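Local atomic coordinates of BamaA.19900.a (Balamuthia mandrillaris, PDB entry 6VZZ), a protein that probably phosphorylates glucose to glucose 6-phosphate at the expense of ATP, as a glucokinase of the actin-like ATPase clan, and binds beta-D-glucopyranose in this structure. Residues A[149-154]-A[212-217]; A[295-300]-A[346-351]; A[225-230]-A[316-321]; A[234-239]-A[270-275]. One frame throughout, in Å; residues are numbered along the deposited sequence.

Overall arrangement
Contact 1 lies against the six-stranded mixed sheet, where helix 146-159 meets one of its outermost strands within the chain, 213-216, while the other three lie among helices. Contact 1 closes first along the chain; contact 3 then opens, contact 4 opens and closes within its span, and contact 2 opens before contact 3 closes, so the segments of contacts 2 and 3 alternate along the sequence. The centres of contacts 1 and 4 are 35 Å apart, those of contacts 3 and 4 only 15 Å. These two touch directly: Arg318 NH1 makes a salt bridge to Glu237 OE1 at 2.9 Å. Contacts 1, 3 and 4 also reach the second subunit, which places them beside the dimer interface; contact 2 does not.

Contact 1. Residues A[149-154]-A[212-217]; sequences GTCYGV and FQVMPM
Val214 packs its two methyl groups against Cys151 and Tyr152, and so joins helix 146-159 to strand 213-216, an outermost strand of the six-stranded mixed sheet. Helix against sheet is the building plan of the actin-like ATPase fold, to whose clan the glucokinases belong. Of the 179 Å² buried here, Val214 contributes about half, and its CA lies 6.4 Å from Cys151 CA at the closest backbone approach.

The valine divides its branches between the two partners. With CG1 anti to the backbone N (chi1 -179°), CG2 is left beside that nitrogen, and the methyls fan out toward separate targets. CG2 sits over the middle of one face of the Tyr152 ring, 3.6 Å from the ring centroid and only 12° off the ring normal. This is a CH-pi contact, with the six ring carbons at about 3.6 to 4.0 Å from CG2. The tyrosine is turned beside its own backbone N (chi1 -74°), which carries the ring along the helix flank and over the valine.

At the start of the helix, Asp146 belongs to the glucose pocket, and its carbonyl oxygen is hydrogen-bonded to Thr150 OG1. Cys151 also touches Val188, Ala198 and Leu200, so the helix rests on neighbouring strands as well. The neighbours of Val214 in the strand, Gln213 and Met215, direct their CB atoms away from the helix, and both pack on the second subunit.

The Cys151 side of the valine is purely apolar: Val214 CG1 meets Cys151 CB at 3.5 Å, while Cys151 SG is more distant at 4.1 Å.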
loop_
_atom_site.group_PDB
_atom_site.type_symbol
_atom_site.label_atom_id
_atom_site.label_comp_id
_atom_site.label_asym_id
_atom_site.label_seq_id
_atom_site.Cartn_x
_atom_site.Cartn_y
_atom_site.Cartn_z
ATOM N N GLY A 149 -14.185 8.343 -2.342
ATOM C CA GLY A 149 -15.123 9.066 -3.186
ATOM C C GLY A 149 -14.456 9.720 -4.385
ATOM O O GLY A 149 -15.023 9.751 -5.484
ATOM N N THR A 150 -13.248 10.260 -4.189
ATOM C CA THR A 150 -12.501 10.841 -5.301
ATOM C C THR A 150 -12.300 9.818 -6.408
ATOM O O THR A 150 -12.511 10.110 -7.592
ATOM C CB THR A 150 -11.144 11.360 -4.816
ATOM O OG1 THR A 150 -11.333 12.354 -3.799
ATOM C CG2 THR A 150 -10.358 11.955 -5.968
ATOM N N CYS A 151 -11.907 8.600 -6.035
ATOM C CA CYS A 151 -11.658 7.579 -7.042
ATOM C C CYS A 151 -12.918 7.264 -7.842
ATOM O O CYS A 151 -12.858 7.146 -9.076
ATOM C CB CYS A 151 -11.088 6.329 -6.383
ATOM S SG CYS A 151 -9.467 6.651 -5.655
ATOM N N TYR A 152 -14.070 7.136 -7.174
ATOM C CA TYR A 152 -15.296 6.885 -7.926
ATOM C C TYR A 152 -15.600 8.043 -8.864
ATOM O O TYR A 152 -16.057 7.834 -9.996
ATOM C CB TYR A 152 -16.468 6.631 -6.980
ATOM C CG TYR A 152 -16.419 5.277 -6.327
ATOM C CD1 TYR A 152 -16.600 4.116 -7.079
ATOM C CD2 TYR A 152 -16.190 5.150 -4.964
ATOM C CE1 TYR A 152 -16.559 2.866 -6.484
ATOM C CE2 TYR A 152 -16.133 3.906 -4.362
ATOM C CZ TYR A 152 -16.323 2.771 -5.125
ATOM O OH TYR A 152 -16.273 1.537 -4.527
ATOM N N GLY A 153 -15.328 9.269 -8.420
ATOM C CA GLY A 153 -15.469 10.405 -9.311
ATOM C C GLY A 153 -14.541 10.314 -10.507
ATOM O O GLY A 153 -14.956 10.537 -11.649
ATOM N N VAL A 154 -13.267 9.993 -10.254
ATOM C CA VAL A 154 -12.297 9.842 -11.336
ATOM C C VAL A 154 -12.735 8.738 -12.283
ATOM O O VAL A 154 -12.781 8.927 -13.505
ATOM C CB VAL A 154 -10.894 9.562 -10.772
ATOM C CG1 VAL A 154 -9.951 9.188 -11.898
ATOM C CG2 VAL A 154 -10.376 10.761 -10.014
ATOM N N PHE A 212 -12.974 -0.352 -12.684
ATOM C CA PHE A 212 -11.998 0.018 -11.666
ATOM C C PHE A 212 -12.547 -0.303 -10.285
ATOM O O PHE A 212 -13.671 0.085 -9.954
ATOM C CB PHE A 212 -11.652 1.507 -11.735
ATOM C CG PHE A 212 -10.494 1.815 -12.627
ATOM C CD1 PHE A 212 -9.296 1.138 -12.481
ATOM C CD2 PHE A 212 -10.607 2.771 -13.629
ATOM C CE1 PHE A 212 -8.223 1.415 -13.317
ATOM C CE2 PHE A 212 -9.542 3.055 -14.467
ATOM C CZ PHE A 212 -8.350 2.375 -14.312
ATOM N N GLN A 213 -11.755 -0.996 -9.478
ATOM C CA GLN A 213 -12.063 -1.169 -8.069
ATOM C C GLN A 213 -11.331 -0.101 -7.265
ATOM O O GLN A 213 -10.203 0.276 -7.591
ATOM C CB GLN A 213 -11.683 -2.572 -7.585
ATOM C CG GLN A 213 -12.560 -3.683 -8.174
ATOM C CD GLN A 213 -12.197 -5.059 -7.643
ATOM O OE1 GLN A 213 -11.247 -5.690 -8.105
ATOM N NE2 GLN A 213 -12.941 -5.521 -6.649
ATOM N N VAL A 214 -11.988 0.410 -6.239
ATOM C CA VAL A 214 -11.425 1.441 -5.380
ATOM C C VAL A 214 -10.950 0.783 -4.097
ATOM O O VAL A 214 -11.688 0.002 -3.478
ATOM C CB VAL A 214 -12.456 2.544 -5.084
ATOM C CG1 VAL A 214 -11.847 3.633 -4.206
ATOM C CG2 VAL A 214 -12.985 3.140 -6.376
ATOM N N MET A 215 -9.715 1.091 -3.695
ATOM C CA MET A 215 -9.248 0.683 -2.389
ATOM C C MET A 215 -8.976 1.909 -1.533
ATOM O O MET A 215 -8.080 2.700 -1.865
ATOM C CB MET A 215 -7.999 -0.179 -2.488
ATOM C CG MET A 215 -7.672 -0.806 -1.150
ATOM S SD MET A 215 -6.124 -1.702 -1.105
ATOM C CE MET A 215 -6.124 -2.165 0.644
ATOM N N PRO A 216 -9.694 2.097 -0.427
ATOM C CA PRO A 216 -9.389 3.222 0.460
ATOM C C PRO A 216 -8.144 2.928 1.273
ATOM O O PRO A 216 -7.824 1.772 1.567
ATOM C CB PRO A 216 -10.632 3.323 1.351
ATOM C CG PRO A 216 -11.228 1.969 1.331
ATOM C CD PRO A 216 -10.881 1.343 0.010
ATOM N N MET A 217 -7.429 3.994 1.629
ATOM C CA MET A 217 -6.141 3.854 2.286
ATOM C C MET A 217 -5.940 4.976 3.305
ATOM O O MET A 217 -6.628 6.002 3.285
ATOM C CB MET A 217 -5.003 3.850 1.262
ATOM C CG MET A 217 -5.005 2.677 0.309
ATOM S SD MET A 217 -3.658 2.762 -0.895
ATOM C CE MET A 217 -3.790 1.136 -1.646
#

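Contact 2. Residues A[295-300]-A[346-351]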
loop_
_atom_site.group_PDB
_atom_site.type_symbol
_atom_site.label_atom_id
_atom_site.label_comp_id
_atom_site.label_asym_id
_atom_site.label_seq_id
_atom_site.Cartn_x
_atom_site.Cartn_y
_atom_site.Cartn_z
ATOM N N ASN A 295 2.089 33.120 -1.504
ATOM C CA ASN A 295 3.365 33.824 -1.382
ATOM C C ASN A 295 4.521 33.038 -1.976
ATOM O O ASN A 295 5.492 33.633 -2.455
ATOM C CB ASN A 295 3.668 34.118 0.086
ATOM C CG ASN A 295 3.043 35.407 0.568
ATOM O OD1 ASN A 295 2.324 36.084 -0.168
ATOM N ND2 ASN A 295 3.318 35.755 1.819
ATOM N N ALA A 296 4.440 31.703 -1.945
ATOM C CA ALA A 296 5.555 30.868 -2.376
ATOM C C ALA A 296 5.799 30.928 -3.879
ATOM O O ALA A 296 6.912 30.611 -4.321
ATOM C CB ALA A 296 5.317 29.420 -1.945
ATOM N N THR A 297 4.796 31.327 -4.674
ATOM C CA THR A 297 4.966 31.442 -6.121
ATOM C C THR A 297 5.782 32.655 -6.521
ATOM O O THR A 297 5.943 32.898 -7.721
ATOM C CB THR A 297 3.611 31.492 -6.837
ATOM O OG1 THR A 297 2.882 32.654 -6.423
ATOM C CG2 THR A 297 2.792 30.237 -6.538
ATOM N N ASN A 298 6.282 33.424 -5.560
ATOM C CA ASN A 298 7.218 34.514 -5.805
ATOM C C ASN A 298 8.489 34.153 -5.044
ATOM O O ASN A 298 8.626 34.464 -3.858
ATOM C CB ASN A 298 6.654 35.851 -5.365
ATOM C CG ASN A 298 7.476 37.016 -5.866
ATOM O OD1 ASN A 298 8.695 36.912 -6.025
ATOM N ND2 ASN A 298 6.811 38.135 -6.128
ATOM N N SER A 299 9.420 33.500 -5.741
ATOM C CA SER A 299 10.602 32.948 -5.086
ATOM C C SER A 299 11.482 34.041 -4.476
ATOM O O SER A 299 11.988 33.887 -3.358
ATOM C CB SER A 299 11.386 32.107 -6.094
ATOM O OG SER A 299 12.543 31.542 -5.508
ATOM N N GLU A 300 11.668 35.159 -5.185
ATOM C CA GLU A 300 12.624 36.167 -4.737
ATOM C C GLU A 300 12.049 37.136 -3.707
ATOM O O GLU A 300 12.820 37.751 -2.964
ATOM C CB GLU A 300 13.164 36.951 -5.936
ATOM N N LEU A 346 4.186 24.148 -8.525
ATOM C CA LEU A 346 4.738 22.862 -8.922
ATOM C C LEU A 346 5.567 22.982 -10.203
ATOM O O LEU A 346 6.667 22.423 -10.298
ATOM C CB LEU A 346 3.580 21.885 -9.086
ATOM C CG LEU A 346 3.696 20.394 -8.836
ATOM C CD1 LEU A 346 2.292 19.803 -8.771
ATOM C CD2 LEU A 346 4.492 19.756 -9.964
ATOM N N GLU A 347 5.073 23.735 -11.186
ATOM C CA GLU A 347 5.819 23.909 -12.429
ATOM C C GLU A 347 7.018 24.837 -12.262
ATOM O O GLU A 347 8.028 24.665 -12.958
ATOM C CB GLU A 347 4.901 24.435 -13.532
ATOM C CG GLU A 347 3.960 23.377 -14.093
ATOM C CD GLU A 347 4.682 22.320 -14.918
ATOM O OE1 GLU A 347 5.893 22.476 -15.178
ATOM O OE2 GLU A 347 4.034 21.330 -15.313
ATOM N N GLN A 348 6.936 25.824 -11.365
ATOM C CA GLN A 348 8.103 26.673 -11.141
ATOM C C GLN A 348 9.252 25.893 -10.522
ATOM O O GLN A 348 10.415 26.269 -10.693
ATOM C CB GLN A 348 7.763 27.855 -10.241
ATOM C CG GLN A 348 6.716 28.789 -10.774
ATOM C CD GLN A 348 6.258 29.781 -9.719
ATOM O OE1 GLN A 348 6.215 29.469 -8.521
ATOM N NE2 GLN A 348 5.927 30.989 -10.156
ATOM N N ASN A 349 8.955 24.809 -9.811
ATOM C CA ASN A 349 9.955 24.052 -9.070
ATOM C C ASN A 349 10.013 22.604 -9.536
ATOM O O ASN A 349 10.226 21.684 -8.744
ATOM C CB ASN A 349 9.677 24.143 -7.576
ATOM C CG ASN A 349 9.756 25.570 -7.070
ATOM O OD1 ASN A 349 10.843 26.085 -6.817
ATOM N ND2 ASN A 349 8.608 26.225 -6.953
ATOM N N LEU A 350 9.861 22.398 -10.846
ATOM C CA LEU A 350 9.705 21.053 -11.383
ATOM C C LEU A 350 10.949 20.203 -11.145
ATOM O O LEU A 350 10.841 19.050 -10.711
ATOM C CB LEU A 350 9.381 21.129 -12.873
ATOM C CG LEU A 350 8.987 19.807 -13.529
ATOM C CD1 LEU A 350 7.608 19.364 -13.063
ATOM C CD2 LEU A 350 9.044 19.942 -15.039
ATOM N N GLU A 351 12.141 20.747 -11.442
ATOM C CA GLU A 351 13.375 19.980 -11.263
ATOM C C GLU A 351 13.548 19.543 -9.815
ATOM O O GLU A 351 13.943 18.404 -9.543
ATOM C CB GLU A 351 14.601 20.788 -11.693
ATOM C CG GLU A 351 14.474 21.561 -12.992
ATOM C CD GLU A 351 13.964 22.992 -12.794
ATOM O OE1 GLU A 351 13.304 23.286 -11.762
ATOM O OE2 GLU A 351 14.235 23.827 -13.685
#
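Polar contact between Thr297 and Gln348 rests on one hydrogen bond, from the side-chain amide of Gln348 to a main-chain carbonyl. Gln348 NE2 donates to Thr297 O at 3.1 Å, with an N-H...O angle of 151°, a moderately bent bond. The donor approaches at 130° to the C=O bond and is somewhat tilted from the carbonyl plane. Beyond CG the glutamine chain is extended (chi2 170°), which lets the amide span from the helix to the loop.

The accepting carbonyl belongs to a type I beta turn running from Asn295 to Asn298, closed by Asn298 N bonding to Asn295 O at 3.2 Å. Gln348 is the last residue of helix 343-348, and the contact therefore joins the end of that helix to the turn that follows helix 289-295. Thr297 OG1 finds its partner elsewhere, in Lys294 O. Asn349, which separates helix 343-348 from helix 350-357, is held by His306 and by Phe345 O.

Van der Waals contact accompanies the bond and is modest, with 95 Å² buried in all. The two side chains approach at a slant. The amide oxygen lies alongside the threonine: Gln348 OE1 is 3.3 Å from Thr297 CA and 3.7 Å from Thr297 CB. Thr297 CG2 touches the same Gln348 OE1 more loosely, at 4.0 Å.

Contact 3. Residues A[225-230]-A[316-321]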
loop_
_atom_site.group_PDB
_atom_site.type_symbol
_atom_site.label_atom_id
_atom_site.label_comp_id
_atom_site.label_asym_id
_atom_site.label_seq_id
_atom_site.Cartn_x
_atom_site.Cartn_y
_atom_site.Cartn_z
ATOM N N SER A 225 10.106 9.052 5.567
ATOM C CA SER A 225 11.416 8.531 5.248
ATOM C C SER A 225 12.437 9.659 5.165
ATOM O O SER A 225 12.099 10.774 4.763
ATOM C CB SER A 225 11.379 7.777 3.916
ATOM O OG SER A 225 10.891 6.471 4.122
ATOM N N PRO A 226 13.689 9.411 5.529
ATOM C CA PRO A 226 14.725 10.443 5.426
ATOM C C PRO A 226 15.292 10.471 4.011
ATOM O O PRO A 226 14.896 9.690 3.155
ATOM C CB PRO A 226 15.767 9.977 6.438
ATOM C CG PRO A 226 15.700 8.504 6.353
ATOM C CD PRO A 226 14.233 8.158 6.082
ATOM N N VAL A 227 16.224 11.398 3.770
ATOM C CA VAL A 227 17.014 11.360 2.542
ATOM C C VAL A 227 18.290 10.581 2.808
ATOM O O VAL A 227 18.574 10.201 3.953
ATOM C CB VAL A 227 17.373 12.763 2.018
ATOM C CG1 VAL A 227 16.169 13.463 1.472
ATOM C CG2 VAL A 227 18.041 13.587 3.114
ATOM N N GLY A 228 19.085 10.380 1.757
ATOM C CA GLY A 228 20.400 9.812 1.901
ATOM C C GLY A 228 21.330 10.719 2.687
ATOM O O GLY A 228 21.285 11.951 2.574
ATOM N N PRO A 229 22.197 10.113 3.502
ATOM C CA PRO A 229 23.109 10.910 4.346
ATOM C C PRO A 229 23.998 11.881 3.583
ATOM O O PRO A 229 24.433 12.879 4.167
ATOM C CB PRO A 229 23.939 9.837 5.060
ATOM C CG PRO A 229 23.003 8.646 5.135
ATOM C CD PRO A 229 22.205 8.680 3.856
ATOM N N ALA A 230 24.272 11.640 2.304
ATOM C CA ALA A 230 25.079 12.555 1.506
ATOM C C ALA A 230 24.250 13.613 0.790
ATOM O O ALA A 230 24.827 14.494 0.147
ATOM C CB ALA A 230 25.904 11.777 0.475
ATOM N N LEU A 316 5.529 15.412 -0.164
ATOM C CA LEU A 316 4.486 14.817 -0.995
ATOM C C LEU A 316 5.101 13.937 -2.079
ATOM O O LEU A 316 4.631 12.822 -2.325
ATOM C CB LEU A 316 3.608 15.903 -1.619
ATOM C CG LEU A 316 2.621 15.365 -2.664
ATOM C CD1 LEU A 316 1.536 14.538 -2.003
ATOM C CD2 LEU A 316 2.020 16.486 -3.475
ATOM N N MET A 317 6.173 14.412 -2.720
ATOM C CA MET A 317 6.840 13.589 -3.722
ATOM C C MET A 317 7.476 12.344 -3.106
ATOM O O MET A 317 7.569 11.311 -3.773
ATOM C CB MET A 317 7.894 14.407 -4.467
ATOM C CG MET A 317 7.336 15.485 -5.381
ATOM S SD MET A 317 6.361 14.820 -6.747
ATOM C CE MET A 317 4.719 15.366 -6.313
ATOM N N ARG A 318 7.922 12.413 -1.846
ATOM C CA ARG A 318 8.585 11.250 -1.256
ATOM C C ARG A 318 7.594 10.134 -0.937
ATOM O O ARG A 318 7.888 8.955 -1.171
ATOM C CB ARG A 318 9.351 11.643 0.001
ATOM C CG ARG A 318 10.140 10.493 0.588
ATOM C CD ARG A 318 11.195 10.999 1.559
ATOM N NE ARG A 318 11.881 12.156 1.002
ATOM C CZ ARG A 318 12.629 13.002 1.702
ATOM N NH1 ARG A 318 13.185 14.041 1.096
ATOM N NH2 ARG A 318 12.804 12.822 3.006
ATOM N N ILE A 319 6.425 10.469 -0.387
ATOM C CA ILE A 319 5.443 9.424 -0.124
ATOM C C ILE A 319 4.893 8.884 -1.441
ATOM O O ILE A 319 4.648 7.680 -1.585
ATOM C CB ILE A 319 4.329 9.944 0.816
ATOM C CG1 ILE A 319 3.292 8.857 1.134
ATOM C CG2 ILE A 319 3.606 11.131 0.215
ATOM C CD1 ILE A 319 3.877 7.557 1.640
ATOM N N ALA A 320 4.723 9.754 -2.438
ATOM C CA ALA A 320 4.228 9.286 -3.724
ATOM C C ALA A 320 5.231 8.352 -4.390
ATOM O O ALA A 320 4.843 7.324 -4.961
ATOM C CB ALA A 320 3.902 10.477 -4.626
ATOM N N LYS A 321 6.523 8.690 -4.316
ATOM C CA LYS A 321 7.567 7.825 -4.859
ATOM C C LYS A 321 7.481 6.424 -4.265
ATOM O O LYS A 321 7.399 5.429 -4.993
ATOM C CB LYS A 321 8.937 8.440 -4.585
ATOM C CG LYS A 321 10.108 7.514 -4.833
ATOM C CD LYS A 321 11.220 7.741 -3.828
ATOM C CE LYS A 321 11.323 9.207 -3.438
ATOM N NZ LYS A 321 12.531 9.511 -2.601
#
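Arg318, on the long helix 303-327, reaches across to Ser225 and Val227 in the loop that leads into helix 234-249, within the larger, sheet-and-helix domain expected of a glucokinase. One hydrogen bond joins the segments. Arg318 NH2 donates to Ser225 O at 2.8 Å with an N-H...O angle of 158°, and the oxygen sits at the edge of the guanidinium, only 5° from its plane. Arg318 CG leaves its helix anti to the backbone N, and the chain then bends at chi3 (-44°), which swings the guanidinium round beside the carbonyl.

Salt bridges outside the pair hold the rest of this buried cation: Arg318 NE to Glu356 and Arg318 NH1 to Glu237. With each nitrogen engaged, the rotation of the guanidinium is probably well fixed, and the two carboxylates should offset much of its charge, although each also serves a lysine. The hydroxyl of Ser225 turns elsewhere, bonding to Ile224 O of the second subunit at the dimer interface.

Van der Waals contact accompanies the bond. Val227 crosses the arginine at about a right angle, Val227 CG1 approaching the guanidinium obliquely at 3.6 Å from Arg318 CZ, and Ser225 CB lies 4.0 Å from Arg318 CD.

Contact 4. Residues A[234-239]-A[270-275]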
loop_
_atom_site.group_PDB
_atom_site.type_symbol
_atom_site.label_atom_id
_atom_site.label_comp_id
_atom_site.label_asym_id
_atom_site.label_seq_id
_atom_site.Cartn_x
_atom_site.Cartn_y
_atom_site.Cartn_z
ATOM N N TYR A 234 20.236 16.815 4.034
ATOM C CA TYR A 234 20.146 15.809 5.088
ATOM C C TYR A 234 20.169 16.445 6.475
ATOM O O TYR A 234 19.360 16.094 7.344
ATOM C CB TYR A 234 21.280 14.800 4.928
ATOM C CG TYR A 234 21.327 13.717 5.990
ATOM C CD1 TYR A 234 20.323 12.760 6.077
ATOM C CD2 TYR A 234 22.388 13.638 6.893
ATOM C CE1 TYR A 234 20.368 11.760 7.026
ATOM C CE2 TYR A 234 22.438 12.634 7.855
ATOM C CZ TYR A 234 21.415 11.697 7.907
ATOM O OH TYR A 234 21.433 10.689 8.842
ATOM N N ALA A 235 21.092 17.381 6.704
ATOM C CA ALA A 235 21.186 18.024 8.010
ATOM C C ALA A 235 19.944 18.852 8.313
ATOM O O ALA A 235 19.437 18.830 9.443
ATOM C CB ALA A 235 22.435 18.896 8.077
ATOM N N GLU A 236 19.439 19.592 7.322
ATOM C CA GLU A 236 18.313 20.479 7.582
ATOM C C GLU A 236 16.999 19.712 7.671
ATOM O O GLU A 236 16.111 20.113 8.434
ATOM C CB GLU A 236 18.226 21.579 6.514
ATOM C CG GLU A 236 17.661 21.148 5.164
ATOM C CD GLU A 236 17.140 22.323 4.326
ATOM O OE1 GLU A 236 17.407 23.502 4.686
ATOM O OE2 GLU A 236 16.457 22.057 3.306
ATOM N N GLU A 237 16.854 18.614 6.919
ATOM C CA GLU A 237 15.656 17.791 7.062
ATOM C C GLU A 237 15.594 17.172 8.446
ATOM O O GLU A 237 14.521 17.089 9.052
ATOM C CB GLU A 237 15.619 16.696 5.996
ATOM C CG GLU A 237 15.129 17.151 4.641
ATOM C CD GLU A 237 14.756 15.982 3.751
ATOM O OE1 GLU A 237 14.618 16.182 2.524
ATOM O OE2 GLU A 237 14.603 14.860 4.285
ATOM N N THR A 238 16.742 16.736 8.963
ATOM C CA THR A 238 16.790 16.195 10.317
ATOM C C THR A 238 16.331 17.226 11.340
ATOM O O THR A 238 15.596 16.892 12.276
ATOM C CB THR A 238 18.205 15.708 10.632
ATOM O OG1 THR A 238 18.607 14.762 9.630
ATOM C CG2 THR A 238 18.243 15.045 11.990
ATOM N N ARG A 239 16.740 18.488 11.172
ATOM C CA ARG A 239 16.278 19.526 12.089
ATOM C C ARG A 239 14.771 19.733 11.968
ATOM O O ARG A 239 14.073 19.849 12.983
ATOM C CB ARG A 239 17.030 20.833 11.839
ATOM C CG ARG A 239 18.531 20.776 12.154
ATOM C CD ARG A 239 19.143 22.166 12.335
ATOM N NE ARG A 239 18.893 23.048 11.195
ATOM C CZ ARG A 239 19.637 23.086 10.087
ATOM N NH1 ARG A 239 20.697 22.290 9.954
ATOM N NH2 ARG A 239 19.325 23.922 9.104
ATOM N N TYR A 270 6.564 26.303 7.868
ATOM C CA TYR A 270 6.815 27.734 7.733
ATOM C C TYR A 270 7.365 28.328 9.025
ATOM O O TYR A 270 8.317 29.117 8.995
ATOM C CB TYR A 270 5.520 28.436 7.320
ATOM C CG TYR A 270 5.659 29.891 6.948
ATOM C CD1 TYR A 270 6.421 30.282 5.850
ATOM C CD2 TYR A 270 5.006 30.878 7.676
ATOM C CE1 TYR A 270 6.545 31.619 5.501
ATOM C CE2 TYR A 270 5.121 32.212 7.333
ATOM C CZ TYR A 270 5.891 32.578 6.247
ATOM O OH TYR A 270 6.003 33.904 5.903
ATOM N N LYS A 271 6.781 27.959 10.176
ATOM C CA LYS A 271 7.269 28.493 11.448
ATOM C C LYS A 271 8.679 28.003 11.752
ATOM O O LYS A 271 9.461 28.725 12.378
ATOM C CB LYS A 271 6.310 28.129 12.589
ATOM N N TRP A 272 9.030 26.796 11.297
ATOM C CA TRP A 272 10.395 26.303 11.465
ATOM C C TRP A 272 11.380 27.101 10.619
ATOM O O TRP A 272 12.446 27.503 11.101
ATOM C CB TRP A 272 10.464 24.820 11.109
ATOM C CG TRP A 272 11.856 24.325 10.922
ATOM C CD1 TRP A 272 12.740 23.973 11.900
ATOM C CD2 TRP A 272 12.528 24.110 9.675
ATOM N NE1 TRP A 272 13.928 23.557 11.338
ATOM C CE2 TRP A 272 13.823 23.634 9.974
ATOM C CE3 TRP A 272 12.166 24.284 8.337
ATOM C CZ2 TRP A 272 14.753 23.328 8.983
ATOM C CZ3 TRP A 272 13.093 23.980 7.352
ATOM C CH2 TRP A 272 14.371 23.505 7.681
ATOM N N VAL A 273 11.044 27.329 9.346
ATOM C CA VAL A 273 11.871 28.175 8.488
ATOM C C VAL A 273 12.109 29.527 9.148
ATOM O O VAL A 273 13.232 30.045 9.150
ATOM C CB VAL A 273 11.222 28.330 7.099
ATOM C CG1 VAL A 273 11.875 29.466 6.323
ATOM C CG2 VAL A 273 11.313 27.031 6.325
ATOM N N LEU A 274 11.063 30.104 9.745
ATOM C CA LEU A 274 11.204 31.414 10.375
ATOM C C LEU A 274 12.040 31.353 11.649
ATOM O O LEU A 274 12.765 32.305 11.952
ATOM C CB LEU A 274 9.824 32.008 10.664
ATOM C CG LEU A 274 8.944 32.259 9.435
ATOM C CD1 LEU A 274 7.624 32.896 9.825
ATOM C CD2 LEU A 274 9.660 33.119 8.399
ATOM N N ASP A 275 11.962 30.255 12.407
ATOM C CA ASP A 275 12.743 30.159 13.640
ATOM C C ASP A 275 14.230 30.049 13.346
ATOM O O ASP A 275 15.055 30.649 14.048
ATOM C CB ASP A 275 12.290 28.960 14.474
ATOM C CG ASP A 275 10.965 29.195 15.169
ATOM O OD1 ASP A 275 10.363 30.269 14.962
ATOM O OD2 ASP A 275 10.523 28.303 15.924
#
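Trp272 is the residue through which helix 263-276 meets Glu236 and Arg239 of helix 234-249, in the helical part of the glucokinase fold. Residues about one turn apart on helix 234-249 thus meet a single side chain of helix 263-276. The backbones stay well apart: Arg239 CA and Trp272 CA are 9.0 Å from each other, a gap spanned by the indole.

In segment 270-275, Trp272 comes first, with 83 of the 148 Å² buried. CG is anti to the backbone N (chi1 166°), which sends the ring across to the other helix. Trp272 CZ2, of the six-membered ring, lies 3.5 Å from Glu236 O, which approaches the ring obliquely. At the five-membered end, Trp272 NE1 lies 4.0 Å from Arg239 C and 4.2 Å from Arg239 CB. Last in the segment, Asp275 makes a salt bridge to Arg285 and a hydrogen bond to Tyr243 OH.

Between the two segments themselves the indole makes only van der Waals contact; the same helices are also tied by an Arg239-Glu276 salt bridge and by Tyr243, which stacks edge-to-face on Trp272. Glu276 OE2 also accepts a weak hydrogen bond from Trp272 NE1, while Lys307 takes Glu236 OE2. One shared carboxylate therefore probably helps to fix both the indole and the arginine.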